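Local structure of HTH-type transcriptional activator AmpR (Pseudomonas aeruginosa PAO1, 5MMH) at residues 29-34 and 43-48; 84-89 and 162-167; 100-105 and 117-122. The protein activates transcription of the beta-lactamase gene ampC as a LysR-type homodimer, sensing cell-wall muropeptides through the effector-binding domain described here. All blocks are in the same frame, centred on the assembly; numbering follows the deposited sequence. Where two conformers were deposited one is given.

Interaction 1. Residues 29-34 and 43-48; sequences PRLEDF and LRLSTH
Leu43 and Leu45 both carry CG anti to the backbone N (chi1 180° and -172°), a setting that sends their methyl branches off the strand to meet Leu31 and Phe34 of the helix. Phe34 has the same kind of first torsion, with CG anti to N, and its ring lies beside Leu43. The interface is a small apolar cluster of three leucines and a phenylalanine in which one methyl, Leu43 CD2, serves two partners: it lies 3.8 Å from Leu31 CD2 and 4.1 Å from Phe34 CE2. Leu31 meets each strand leucine tip to tip, its CD2 also standing 3.7 Å from Leu45 CD2, which puts that methyl against both. Phe34 arrives at a slant, and Leu43 CD2 touches the CD2-CE2 side of its ring at an angle to the ring plane. No hydrogen bond crosses from 29-34 to 43-48. The two segments are held by apolar packing alone, and all four touching residues are buried. Their axes approach to 12.1 Å and run nearly antiparallel, at 168°.

This is helix-on-sheet packing inside a beta-alpha-beta crossover, here strand 13-19, helix 20-37 and strand 42-48, a basic building unit of the periplasmic-binding-protein fold that LysR effector domains adopt. Leu43 also rests on Leu14 and Val16 of the adjacent parallel strand, while Leu45 reaches Thr23, Leu27 and Leu28 of the same helix. Phe34 also meets the rings of Phe199 and Trp202 of helix 194-215, and Leu31 touches Trp202, which joins that helix to helix 20-37. Strand 42-48 is outermost within its chain, but Leu45 and Ser46 pair with a parallel strand of the second subunit and carry the sheet across the dimer interface.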
ATOM      1  N   PRO A  29       9.729   3.607 -12.425  1.00 17.98           N
ATOM      2  CA  PRO A  29      10.439   3.119 -13.626  1.00 19.06           C
ATOM      3  C   PRO A  29      10.841   4.207 -14.611  1.00 24.41           C
ATOM      4  O   PRO A  29      11.766   3.983 -15.401  1.00 25.16           O
ATOM      5  CB  PRO A  29       9.432   2.157 -14.273  1.00 15.97           C
ATOM      6  CG  PRO A  29       8.619   1.645 -13.126  1.00 25.36           C
ATOM      7  CD  PRO A  29       8.524   2.790 -12.143  1.00 18.43           C
ATOM      8  N   ARG A  30      10.177   5.364 -14.608  1.00 21.72           N
ATOM      9  CA  ARG A  30      10.477   6.425 -15.562  1.00 20.47           C
ATOM     10  C   ARG A  30      11.220   7.598 -14.948  1.00 25.87           C
ATOM     11  O   ARG A  30      11.701   8.454 -15.694  1.00 20.78           O
ATOM     12  CB  ARG A  30       9.188   6.932 -16.219  1.00 17.30           C
ATOM     13  CG  ARG A  30       8.472   5.853 -17.013  1.00 14.53           C
ATOM     14  CD  ARG A  30       7.029   6.216 -17.333  1.00 11.49           C
ATOM     15  NE  ARG A  30       6.436   5.210 -18.225  1.00 15.41           N
ATOM     16  CZ  ARG A  30       6.078   3.986 -17.824  1.00 20.36           C
ATOM     17  NH1 ARG A  30       6.242   3.611 -16.548  1.00 16.22           N
ATOM     18  NH2 ARG A  30       5.554   3.136 -18.693  1.00 20.87           N
ATOM     19  N   LEU A  31      11.351   7.647 -13.615  1.00 20.93           N
ATOM     20  CA  LEU A  31      11.831   8.868 -12.980  1.00 25.32           C
ATOM     21  C   LEU A  31      13.304   9.104 -13.260  1.00 25.44           C
ATOM     22  O   LEU A  31      13.762  10.247 -13.224  1.00 24.21           O
ATOM     23  CB  LEU A  31      11.596   8.816 -11.474  1.00 22.34           C
ATOM     24  CG  LEU A  31      11.342  10.178 -10.822  1.00 28.40           C
ATOM     25  CD1 LEU A  31      10.295  11.020 -11.601  1.00 19.99           C
ATOM     26  CD2 LEU A  31      10.896   9.974  -9.381  1.00 29.08           C
ATOM     27  N   GLU A  32      14.060   8.041 -13.518  1.00 19.91           N
ATOM     28  CA  GLU A  32      15.450   8.209 -13.911  1.00 32.94           C
ATOM     29  C   GLU A  32      15.564   9.073 -15.166  1.00 30.97           C
ATOM     30  O   GLU A  32      16.468   9.907 -15.265  1.00 31.99           O
ATOM     31  CB  GLU A  32      16.079   6.835 -14.109  1.00 38.16           C
ATOM     32  CG  GLU A  32      17.575   6.803 -13.939  1.00 52.61           C
ATOM     33  CD  GLU A  32      18.091   5.399 -13.629  1.00 67.43           C
ATOM     34  OE1 GLU A  32      18.137   5.030 -12.430  1.00 65.04           O
ATOM     35  OE2 GLU A  32      18.440   4.657 -14.580  1.00 61.16           O
ATOM     36  N   ASP A  33      14.621   8.929 -16.110  1.00 30.67           N
ATOM     37  CA  ASP A  33      14.606   9.789 -17.299  1.00 34.31           C
ATOM     38  C   ASP A  33      14.423  11.256 -16.926  1.00 31.70           C
ATOM     39  O   ASP A  33      15.079  12.132 -17.499  1.00 31.91           O
ATOM     40  CB  ASP A  33      13.499   9.350 -18.271  1.00 24.93           C
ATOM     41  CG  ASP A  33      13.438  10.216 -19.532  1.00 34.65           C
ATOM     42  OD1 ASP A  33      14.280   9.992 -20.418  1.00 43.14           O
ATOM     43  OD2 ASP A  33      12.546  11.100 -19.661  1.00 32.04           O
ATOM     44  N   PHE A  34      13.527  11.545 -15.977  1.00 32.92           N
ATOM     45  CA  PHE A  34      13.308  12.930 -15.559  1.00 31.34           C
ATOM     46  C   PHE A  34      14.557  13.530 -14.925  1.00 30.99           C
ATOM     47  O   PHE A  34      14.902  14.685 -15.199  1.00 31.76           O
ATOM     48  CB  PHE A  34      12.133  13.022 -14.579  1.00 30.66           C
ATOM     49  CG  PHE A  34      11.998  14.375 -13.923  1.00 24.72           C
ATOM     50  CD1 PHE A  34      11.484  15.456 -14.627  1.00 23.36           C
ATOM     51  CD2 PHE A  34      12.402  14.566 -12.612  1.00 28.14           C
ATOM     52  CE1 PHE A  34      11.373  16.700 -14.039  1.00 22.21           C
ATOM     53  CE2 PHE A  34      12.286  15.805 -12.008  1.00 23.95           C
ATOM     54  CZ  PHE A  34      11.769  16.872 -12.717  1.00 27.00           C
ATOM     55  N   LEU A  43      13.907  16.952  -6.559  1.00 31.05           N
ATOM     56  CA  LEU A  43      12.559  16.411  -6.434  1.00 31.98           C
ATOM     57  C   LEU A  43      12.381  15.736  -5.079  1.00 29.30           C
ATOM     58  O   LEU A  43      13.221  14.935  -4.666  1.00 30.12           O
ATOM     59  CB  LEU A  43      12.283  15.401  -7.552  1.00 26.48           C
ATOM     60  CG  LEU A  43      10.957  14.683  -7.647  1.00 24.08           C
ATOM     61  CD1 LEU A  43       9.861  15.672  -7.916  1.00 20.78           C
ATOM     62  CD2 LEU A  43      11.071  13.691  -8.761  1.00 19.63           C
ATOM     63  N   ARG A  44      11.306  16.086  -4.379  1.00 19.64           N
ATOM     64  CA  ARG A  44      10.909  15.394  -3.159  1.00 26.12           C
ATOM     65  C   ARG A  44       9.624  14.623  -3.450  1.00 19.15           C
ATOM     66  O   ARG A  44       8.523  15.180  -3.428  1.00 24.84           O
ATOM     67  CB  ARG A  44      10.738  16.371  -1.999  1.00 23.36           C
ATOM     68  CG  ARG A  44      12.018  16.620  -1.191  1.00 40.39           C
ATOM     69  CD  ARG A  44      12.873  17.594  -1.914  1.00 40.67           C
ATOM     70  NE  ARG A  44      13.877  18.193  -1.042  1.00 45.97           N
ATOM     71  CZ  ARG A  44      13.618  19.231  -0.262  1.00 56.98           C
ATOM     72  NH1 ARG A  44      12.365  19.685  -0.222  1.00 59.05           N
ATOM     73  NH2 ARG A  44      14.559  19.772   0.478  1.00 55.37           N
ATOM     74  N   LEU A  45       9.778  13.331  -3.681  1.00 15.50           N
ATOM     75  CA  LEU A  45       8.659  12.454  -3.958  1.00 19.01           C
ATOM     76  C   LEU A  45       8.178  11.808  -2.668  1.00 19.85           C
ATOM     77  O   LEU A  45       8.990  11.330  -1.872  1.00 19.80           O
ATOM     78  CB  LEU A  45       9.087  11.388  -4.966  1.00 18.77           C
ATOM     79  CG  LEU A  45       7.996  10.477  -5.520  1.00 16.69           C
ATOM     80  CD1 LEU A  45       6.897  11.325  -6.156  1.00 13.87           C
ATOM     81  CD2 LEU A  45       8.652   9.557  -6.526  1.00 15.10           C
ATOM     82  N   SER A  46       6.861  11.812  -2.455  1.00 20.03           N
ATOM     83  CA  SER A  46       6.238  11.037  -1.393  1.00 16.59           C
ATOM     84  C   SER A  46       5.017  10.307  -1.944  1.00 21.05           C
ATOM     85  O   SER A  46       4.419  10.735  -2.942  1.00 15.23           O
ATOM     86  CB  SER A  46       5.842  11.946  -0.201  1.00 19.92           C
ATOM     87  OG  SER A  46       4.908  12.935  -0.584  1.00 26.99           O
ATOM     88  N   THR A  47       4.637   9.198  -1.303  1.00 12.36           N
ATOM     89  CA  THR A  47       3.449   8.486  -1.742  1.00 17.14           C
ATOM     90  C   THR A  47       2.318   8.713  -0.750  1.00 26.48           C
ATOM     91  O   THR A  47       2.539   9.081   0.403  1.00 22.15           O
ATOM     92  CB  THR A  47       3.678   6.974  -1.928  1.00 21.67           C
ATOM     93  OG1 THR A  47       3.920   6.318  -0.658  1.00 17.49           O
ATOM     94  CG2 THR A  47       4.825   6.721  -2.903  1.00 15.92           C
ATOM     95  N   HIS A  48       1.097   8.489  -1.222  0.54 20.50           N
ATOM     96  CA  HIS A  48      -0.094   8.667  -0.409  0.54 22.76           C
ATOM     97  C   HIS A  48      -1.142   7.684  -0.927  0.54 23.86           C
ATOM     98  O   HIS A  48      -0.910   6.964  -1.903  0.54 20.68           O
ATOM     99  CB  HIS A  48      -0.527  10.147  -0.434  0.54 21.69           C
ATOM    100  CG  HIS A  48       0.607  11.109  -0.195  0.54 22.95           C
ATOM    101  ND1 HIS A  48       1.201  11.275   1.042  0.54 24.85           N
ATOM    102  CD2 HIS A  48       1.289  11.912  -1.046  0.54 18.87           C
ATOM    103  CE1 HIS A  48       2.188  12.149   0.942  0.54 25.13           C
ATOM    104  NE2 HIS A  48       2.255  12.558  -0.314  0.54 18.55           N
TER

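Interaction 2. Residues 84-89 and 162-167; sequences TVLCCP and RQLASE
Leu86 and Leu164 supply the tight part of this contact, a single meeting of methyls in which CD2 of one stands 3.9 Å from CD2 of the other. The two side chains cross at about a right angle. In each, CG is anti to the carbonyl carbon (chi1 -63° in Leu86, -70° in Leu164), and from there one methyl of each reaches the other.

The other end is much looser. Pro89 and Glu167 are exposed, and their nearest atoms, Pro89 CG and Glu167 O, are 4.4 Å apart. The helix end here is closed by local bonds: Glu167 takes a positive phi and closes a Schellman motif, its N bonded to Leu164 O at 2.9 Å. Ser166 OG adds a bond of 2.8 Å to Gln163 O, approaching 31° from the carbonyl plane, and accepts one from Ser168 N. The last turn is thus tied off by its own polar groups, with no hydrogen bond to 84-89.

The contact joins strand 73-86 to helix 161-165 in the LysR effector domain. Leu86 is buried, with Leu143 of helix 139-147 and Ile169 among its neighbours. Strand 73-86 here pairs with strand 153-156, the outermost of the mixed sheet within this chain, and helix 161-165 follows that strand, its Gln163 packing on Arg147 of the second subunit.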
ATOM      1  N   THR A  84      -9.679  -4.311 -14.209  1.00 28.15           N
ATOM      2  CA  THR A  84      -9.932  -5.684 -14.617  1.00 26.42           C
ATOM      3  C   THR A  84      -9.726  -6.621 -13.430  1.00 28.07           C
ATOM      4  O   THR A  84      -9.134  -6.255 -12.413  1.00 21.29           O
ATOM      5  CB  THR A  84      -9.029  -6.090 -15.792  1.00 29.27           C
ATOM      6  OG1 THR A  84      -9.658  -7.148 -16.517  1.00 33.16           O
ATOM      7  CG2 THR A  84      -7.645  -6.549 -15.306  1.00 23.19           C
ATOM      8  N   VAL A  85     -10.214  -7.849 -13.586  1.00 31.95           N
ATOM      9  CA  VAL A  85     -10.052  -8.889 -12.574  1.00 23.88           C
ATOM     10  C   VAL A  85      -8.624  -9.419 -12.610  1.00 29.43           C
ATOM     11  O   VAL A  85      -8.116  -9.789 -13.675  1.00 29.40           O
ATOM     12  CB  VAL A  85     -11.067 -10.018 -12.799  1.00 24.54           C
ATOM     13  CG1 VAL A  85     -10.658 -11.243 -12.031  1.00 33.21           C
ATOM     14  CG2 VAL A  85     -12.470  -9.573 -12.391  1.00 21.46           C
ATOM     15  N   LEU A  86      -7.969  -9.462 -11.437  1.00 22.82           N
ATOM     16  CA  LEU A  86      -6.614  -9.970 -11.305  1.00 22.26           C
ATOM     17  C   LEU A  86      -6.567 -10.941 -10.135  1.00 25.60           C
ATOM     18  O   LEU A  86      -7.176 -10.690  -9.091  1.00 30.95           O
ATOM     19  CB  LEU A  86      -5.610  -8.828 -11.100  1.00 22.89           C
ATOM     20  CG  LEU A  86      -5.500  -7.842 -12.270  1.00 22.92           C
ATOM     21  CD1 LEU A  86      -4.704  -6.624 -11.853  1.00 27.29           C
ATOM     22  CD2 LEU A  86      -4.841  -8.505 -13.466  1.00 24.02           C
ATOM     23  N   CYS A  87      -5.846 -12.050 -10.303  1.00 28.02           N
ATOM     24  CA  CYS A  87      -5.811 -13.083  -9.270  1.00 27.48           C
ATOM     25  C   CYS A  87      -4.568 -13.940  -9.440  1.00 32.60           C
ATOM     26  O   CYS A  87      -3.829 -13.812 -10.419  1.00 30.62           O
ATOM     27  CB  CYS A  87      -7.066 -13.949  -9.308  1.00 26.19           C
ATOM     28  SG  CYS A  87      -7.329 -14.798 -10.878  1.00 32.75           S
ATOM     29  N   CYS A  88      -4.335 -14.815  -8.460  1.00 31.76           N
ATOM     30  CA  CYS A  88      -3.214 -15.743  -8.553  1.00 38.65           C
ATOM     31  C   CYS A  88      -3.544 -16.897  -9.508  1.00 42.39           C
ATOM     32  O   CYS A  88      -4.716 -17.175  -9.781  1.00 43.18           O
ATOM     33  CB  CYS A  88      -2.844 -16.281  -7.170  1.00 33.28           C
ATOM     34  SG  CYS A  88      -4.089 -17.322  -6.390  1.00 40.25           S
ATOM     35  N   PRO A  89      -2.510 -17.568 -10.052  1.00 47.59           N
ATOM     36  CA  PRO A  89      -2.761 -18.738 -10.925  1.00 43.78           C
ATOM     37  C   PRO A  89      -3.621 -19.812 -10.278  1.00 49.21           C
ATOM     38  O   PRO A  89      -4.536 -20.347 -10.921  1.00 48.59           O
ATOM     39  CB  PRO A  89      -1.347 -19.256 -11.225  1.00 49.68           C
ATOM     40  CG  PRO A  89      -0.444 -18.099 -10.973  1.00 57.52           C
ATOM     41  CD  PRO A  89      -1.072 -17.276  -9.900  1.00 42.24           C
ATOM     42  N   ARG A 162       4.522  -5.407 -14.661  1.00 36.13           N
ATOM     43  CA  ARG A 162       5.634  -6.262 -14.275  1.00 35.32           C
ATOM     44  C   ARG A 162       5.141  -7.616 -13.788  1.00 39.04           C
ATOM     45  O   ARG A 162       5.532  -8.670 -14.309  1.00 35.50           O
ATOM     46  CB  ARG A 162       6.446  -5.571 -13.183  1.00 40.39           C
ATOM     47  CG  ARG A 162       7.692  -4.862 -13.664  1.00 47.24           C
ATOM     48  CD  ARG A 162       8.838  -5.287 -12.815  1.00 54.94           C
ATOM     49  NE  ARG A 162       9.925  -4.309 -12.764  1.00 47.84           N
ATOM     50  CZ  ARG A 162      11.014  -4.429 -12.008  1.00 52.85           C
ATOM     51  NH1 ARG A 162      11.159  -5.490 -11.230  1.00 49.09           N
ATOM     52  NH2 ARG A 162      11.936  -3.484 -12.036  1.00 53.31           N
ATOM     53  N   GLN A 163       4.281  -7.597 -12.768  1.00 32.71           N
ATOM     54  CA  GLN A 163       3.721  -8.828 -12.224  1.00 34.35           C
ATOM     55  C   GLN A 163       3.091  -9.681 -13.319  1.00 34.80           C
ATOM     56  O   GLN A 163       3.358 -10.884 -13.420  1.00 34.91           O
ATOM     57  CB  GLN A 163       2.705  -8.481 -11.138  1.00 29.48           C
ATOM     58  CG  GLN A 163       3.360  -7.915  -9.870  1.00 41.00           C
ATOM     59  CD  GLN A 163       3.494  -6.386  -9.856  1.00 45.55           C
ATOM     60  OE1 GLN A 163       3.355  -5.706 -10.886  1.00 34.19           O
ATOM     61  NE2 GLN A 163       3.780  -5.844  -8.673  1.00 41.65           N
ATOM     62  N   LEU A 164       2.280  -9.066 -14.176  1.00 23.38           N
ATOM     63  CA  LEU A 164       1.644  -9.831 -15.239  1.00 27.48           C
ATOM     64  C   LEU A 164       2.679 -10.397 -16.212  1.00 31.37           C
ATOM     65  O   LEU A 164       2.612 -11.577 -16.573  1.00 28.05           O
ATOM     66  CB  LEU A 164       0.622  -8.961 -15.971  1.00 30.75           C
ATOM     67  CG  LEU A 164      -0.629  -8.610 -15.173  1.00 24.49           C
ATOM     68  CD1 LEU A 164      -1.198  -7.265 -15.596  1.00 26.35           C
ATOM     69  CD2 LEU A 164      -1.673  -9.731 -15.291  1.00 25.88           C
ATOM     70  N   ALA A 165       3.657  -9.577 -16.623  1.00 40.09           N
ATOM     71  CA  ALA A 165       4.685 -10.043 -17.555  1.00 41.22           C
ATOM     72  C   ALA A 165       5.594 -11.095 -16.926  1.00 40.66           C
ATOM     73  O   ALA A 165       6.076 -11.989 -17.631  1.00 38.06           O
ATOM     74  CB  ALA A 165       5.520  -8.868 -18.062  1.00 37.34           C
ATOM     75  N   SER A 166       5.840 -11.007 -15.614  1.00 39.79           N
ATOM     76  CA  SER A 166       6.559 -12.053 -14.894  1.00 34.87           C
ATOM     77  C   SER A 166       5.695 -13.278 -14.628  1.00 35.26           C
ATOM     78  O   SER A 166       6.209 -14.274 -14.101  1.00 33.20           O
ATOM     79  CB  SER A 166       7.089 -11.518 -13.563  1.00 41.94           C
ATOM     80  OG  SER A 166       6.022 -11.364 -12.631  1.00 36.55           O
ATOM     81  N   GLU A 167       4.411 -13.222 -14.990  1.00 33.61           N
ATOM     82  CA  GLU A 167       3.399 -14.248 -14.741  1.00 34.13           C
ATOM     83  C   GLU A 167       3.150 -14.494 -13.258  1.00 34.33           C
ATOM     84  O   GLU A 167       2.482 -15.476 -12.895  1.00 34.75           O
ATOM     85  CB  GLU A 167       3.744 -15.572 -15.435  1.00 42.13           C
ATOM     86  CG  GLU A 167       3.314 -15.642 -16.895  1.00 42.10           C
ATOM     87  CD  GLU A 167       3.671 -16.971 -17.546  1.00 48.13           C
ATOM     88  OE1 GLU A 167       4.879 -17.271 -17.682  1.00 45.66           O
ATOM     89  OE2 GLU A 167       2.742 -17.724 -17.905  1.00 48.28           O
TER

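Interaction 3. Residues 100-105 and 117-122; sequences DLLQHT and LWFQAA
The contact belongs to the lobe of the LysR effector domain that holds the small parallel sheet of strands 106-109 and 133-136. A 3-10 segment that runs through 100-103, on the way into strand 106-109, packs against helix 114-121, which follows that strand. Leu101 carries most of the contact from its side: its CD1 methyl lies 3.5 Å from Trp118 CZ3 and 3.7 Å from Phe119 CE1, so one methyl touches two consecutive aromatic side chains, both on the helix side of it. Relative to the indole, Leu101 crosses at about a right angle, its methyl set obliquely by the six-membered ring near CZ3 and CH2. Toward the phenyl ring it comes at a slant.

Different first torsions bring neighbouring residues of one helix to the same methyl. Trp118 has CG anti to the backbone N (chi1 -177°), whereas in Phe119 CG is anti to the carbonyl carbon (chi1 -81°). The two rings also touch, since Phe119 CD1 sits in the indole plane at its edge, and Ala122 CB, one turn on, lies over one indole face, 4.1 Å above its plane and offset toward the rim. Leu102 adds a looser fringe, its CD2 4.4 Å from Phe119 CZ at the exposed margin.

Each side has its own local backbone bonds, such as Gln103 N to Asp100 O in the 3-10 segment and Ala122 N to Trp118 O in the helix.

With no hydrogen bond between the segments, their cohesion rests on dispersion and on the burial of carbon surface. The one polar atom of the indole is satisfied away from Leu101: NE1 bonds Thr175 O, which would resist rotation of the ring and hold its carbon side against the leucine.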
ATOM      1  N   ASP A 100     -18.491 -17.634 -12.034  1.00 34.77           N
ATOM      2  CA  ASP A 100     -17.756 -18.324 -10.975  1.00 37.64           C
ATOM      3  C   ASP A 100     -17.199 -17.383  -9.909  1.00 40.17           C
ATOM      4  O   ASP A 100     -16.776 -17.853  -8.844  1.00 35.49           O
ATOM      5  CB  ASP A 100     -16.591 -19.122 -11.572  1.00 37.51           C
ATOM      6  CG  ASP A 100     -17.047 -20.274 -12.447  1.00 47.20           C
ATOM      7  OD1 ASP A 100     -16.264 -20.683 -13.330  1.00 52.78           O
ATOM      8  OD2 ASP A 100     -18.167 -20.787 -12.238  1.00 49.67           O
ATOM      9  N   LEU A 101     -17.154 -16.077 -10.172  1.00 41.11           N
ATOM     10  CA  LEU A 101     -16.468 -15.171  -9.259  1.00 35.77           C
ATOM     11  C   LEU A 101     -17.140 -15.110  -7.896  1.00 39.47           C
ATOM     12  O   LEU A 101     -16.472 -14.817  -6.898  1.00 40.86           O
ATOM     13  CB  LEU A 101     -16.396 -13.773  -9.858  1.00 28.07           C
ATOM     14  CG  LEU A 101     -15.338 -13.591 -10.935  1.00 32.59           C
ATOM     15  CD1 LEU A 101     -15.618 -12.284 -11.643  1.00 29.11           C
ATOM     16  CD2 LEU A 101     -13.955 -13.589 -10.314  1.00 28.82           C
ATOM     17  N   LEU A 102     -18.450 -15.372  -7.820  1.00 36.95           N
ATOM     18  CA  LEU A 102     -19.116 -15.266  -6.524  1.00 41.59           C
ATOM     19  C   LEU A 102     -18.781 -16.422  -5.584  1.00 37.42           C
ATOM     20  O   LEU A 102     -19.217 -16.403  -4.426  1.00 40.10           O
ATOM     21  CB  LEU A 102     -20.631 -15.141  -6.709  1.00 43.87           C
ATOM     22  CG  LEU A 102     -21.133 -13.802  -7.278  1.00 46.86           C
ATOM     23  CD1 LEU A 102     -22.646 -13.802  -7.389  1.00 48.22           C
ATOM     24  CD2 LEU A 102     -20.666 -12.598  -6.456  1.00 42.99           C
ATOM     25  N   GLN A 103     -18.006 -17.406  -6.043  1.00 32.31           N
ATOM     26  CA  GLN A 103     -17.460 -18.461  -5.196  1.00 45.16           C
ATOM     27  C   GLN A 103     -16.174 -18.054  -4.493  1.00 42.25           C
ATOM     28  O   GLN A 103     -15.583 -18.881  -3.786  1.00 38.32           O
ATOM     29  CB  GLN A 103     -17.170 -19.717  -6.021  1.00 45.98           C
ATOM     30  CG  GLN A 103     -18.374 -20.365  -6.659  1.00 48.52           C
ATOM     31  CD  GLN A 103     -17.965 -21.489  -7.580  1.00 56.55           C
ATOM     32  OE1 GLN A 103     -17.016 -22.225  -7.290  1.00 62.62           O
ATOM     33  NE2 GLN A 103     -18.661 -21.620  -8.708  1.00 52.62           N
ATOM     34  N   HIS A 104     -15.713 -16.830  -4.697  1.00 31.86           N
ATOM     35  CA  HIS A 104     -14.459 -16.363  -4.143  1.00 28.93           C
ATOM     36  C   HIS A 104     -14.703 -15.077  -3.372  1.00 35.16           C
ATOM     37  O   HIS A 104     -15.669 -14.351  -3.615  1.00 34.40           O
ATOM     38  CB  HIS A 104     -13.408 -16.113  -5.241  1.00 33.22           C
ATOM     39  CG  HIS A 104     -12.923 -17.358  -5.919  1.00 37.59           C
ATOM     40  ND1 HIS A 104     -13.611 -17.966  -6.948  1.00 34.34           N
ATOM     41  CD2 HIS A 104     -11.817 -18.112  -5.707  1.00 36.78           C
ATOM     42  CE1 HIS A 104     -12.951 -19.042  -7.338  1.00 40.17           C
ATOM     43  NE2 HIS A 104     -11.860 -19.153  -6.603  1.00 42.79           N
ATOM     44  N   THR A 105     -13.814 -14.808  -2.428  1.00 29.16           N
ATOM     45  CA  THR A 105     -13.769 -13.496  -1.820  1.00 32.93           C
ATOM     46  C   THR A 105     -13.455 -12.459  -2.873  1.00 28.27           C
ATOM     47  O   THR A 105     -12.466 -12.581  -3.603  1.00 29.44           O
ATOM     48  CB  THR A 105     -12.713 -13.449  -0.735  1.00 28.27           C
ATOM     49  OG1 THR A 105     -12.887 -14.577   0.113  1.00 49.65           O
ATOM     50  CG2 THR A 105     -12.823 -12.148   0.047  1.00 31.24           C
ATOM     51  N   LEU A 117     -20.177  -2.304 -11.444  1.00 28.84           N
ATOM     52  CA  LEU A 117     -19.902  -1.753 -12.771  1.00 29.18           C
ATOM     53  C   LEU A 117     -19.202  -2.769 -13.651  1.00 28.66           C
ATOM     54  O   LEU A 117     -19.529  -2.901 -14.834  1.00 24.57           O
ATOM     55  CB  LEU A 117     -19.065  -0.483 -12.663  1.00 30.60           C
ATOM     56  CG  LEU A 117     -19.890   0.785 -12.421  1.00 38.13           C
ATOM     57  CD1 LEU A 117     -19.006   2.004 -12.225  1.00 35.30           C
ATOM     58  CD2 LEU A 117     -20.847   0.996 -13.584  1.00 33.75           C
ATOM     59  N   TRP A 118     -18.249  -3.518 -13.084  1.00 25.78           N
ATOM     60  CA  TRP A 118     -17.513  -4.480 -13.893  1.00 23.73           C
ATOM     61  C   TRP A 118     -18.391  -5.652 -14.302  1.00 29.82           C
ATOM     62  O   TRP A 118     -18.302  -6.123 -15.442  1.00 27.32           O
ATOM     63  CB  TRP A 118     -16.293  -4.989 -13.141  1.00 23.12           C
ATOM     64  CG  TRP A 118     -15.451  -5.931 -13.965  1.00 23.02           C
ATOM     65  CD1 TRP A 118     -14.385  -5.595 -14.748  1.00 25.06           C
ATOM     66  CD2 TRP A 118     -15.588  -7.356 -14.068  1.00 22.92           C
ATOM     67  NE1 TRP A 118     -13.851  -6.713 -15.332  1.00 23.89           N
ATOM     68  CE2 TRP A 118     -14.569  -7.809 -14.930  1.00 26.09           C
ATOM     69  CE3 TRP A 118     -16.467  -8.294 -13.508  1.00 23.54           C
ATOM     70  CZ2 TRP A 118     -14.412  -9.157 -15.260  1.00 27.74           C
ATOM     71  CZ3 TRP A 118     -16.309  -9.640 -13.837  1.00 21.56           C
ATOM     72  CH2 TRP A 118     -15.290 -10.056 -14.697  1.00 28.33           C
ATOM     73  N   PHE A 119     -19.216  -6.158 -13.380  1.00 26.25           N
ATOM     74  CA  PHE A 119     -20.121  -7.249 -13.726  1.00 29.59           C
ATOM     75  C   PHE A 119     -21.022  -6.848 -14.891  1.00 32.21           C
ATOM     76  O   PHE A 119     -21.201  -7.614 -15.845  1.00 27.63           O
ATOM     77  CB  PHE A 119     -20.951  -7.663 -12.504  1.00 29.27           C
ATOM     78  CG  PHE A 119     -20.222  -8.593 -11.553  1.00 32.19           C
ATOM     79  CD1 PHE A 119     -19.438  -9.634 -12.035  1.00 30.69           C
ATOM     80  CD2 PHE A 119     -20.307  -8.412 -10.180  1.00 34.21           C
ATOM     81  CE1 PHE A 119     -18.757 -10.484 -11.162  1.00 34.35           C
ATOM     82  CE2 PHE A 119     -19.636  -9.257  -9.298  1.00 34.82           C
ATOM     83  CZ  PHE A 119     -18.857 -10.294  -9.787  1.00 28.71           C
ATOM     84  N   GLN A 120     -21.580  -5.637 -14.837  1.00 29.82           N
ATOM     85  CA  GLN A 120     -22.318  -5.096 -15.971  1.00 32.23           C
ATOM     86  C   GLN A 120     -21.516  -5.227 -17.254  1.00 32.47           C
ATOM     87  O   GLN A 120     -21.945  -5.877 -18.210  1.00 35.61           O
ATOM     88  CB  GLN A 120     -22.645  -3.636 -15.721  1.00 34.64           C
ATOM     89  CG  GLN A 120     -23.859  -3.393 -14.900  1.00 41.16           C
ATOM     90  CD  GLN A 120     -24.317  -1.975 -15.086  1.00 49.10           C
ATOM     91  OE1 GLN A 120     -23.719  -1.220 -15.867  1.00 42.20           O
ATOM     92  NE2 GLN A 120     -25.376  -1.596 -14.387  1.00 53.96           N
ATOM     93  N   ALA A 121     -20.327  -4.625 -17.280  1.00 27.55           N
ATOM     94  CA  ALA A 121     -19.486  -4.695 -18.469  1.00 30.02           C
ATOM     95  C   ALA A 121     -19.273  -6.131 -18.941  1.00 31.31           C
ATOM     96  O   ALA A 121     -19.057  -6.365 -20.134  1.00 38.19           O
ATOM     97  CB  ALA A 121     -18.146  -4.019 -18.195  1.00 26.11           C
ATOM     98  N   ALA A 122     -19.333  -7.100 -18.036  1.00 37.11           N
ATOM     99  CA  ALA A 122     -19.200  -8.504 -18.409  1.00 38.77           C
ATOM    100  C   ALA A 122     -20.520  -9.134 -18.833  1.00 34.75           C
ATOM    101  O   ALA A 122     -20.532 -10.312 -19.198  1.00 39.11           O
ATOM    102  CB  ALA A 122     -18.610  -9.316 -17.249  1.00 29.87           C
TER

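How the interactions relate
The three contacts illustrate how one effector domain is assembled from apolar clusters. Interactions 2 and 3, with centres about 17 Å apart, touch through Val85 of the 84-89 segment, which does not itself meet 162-167: its CG2 lies 3.5 Å from Trp118 CZ2 and 4.2 Å from Leu101 CD1. In sequence, both segments of interaction 3 fall between the halves of interaction 2. Interaction 1 lies across the chain's centre from interaction 3, about 35 Å away between centres, and about 24 Å between centres from interaction 2, with which it shares the mixed sheet. Interactions 1 and 2 both reach the second subunit. All three are structural packing within the effector-binding domain, and none is identified as part of the muropeptide site.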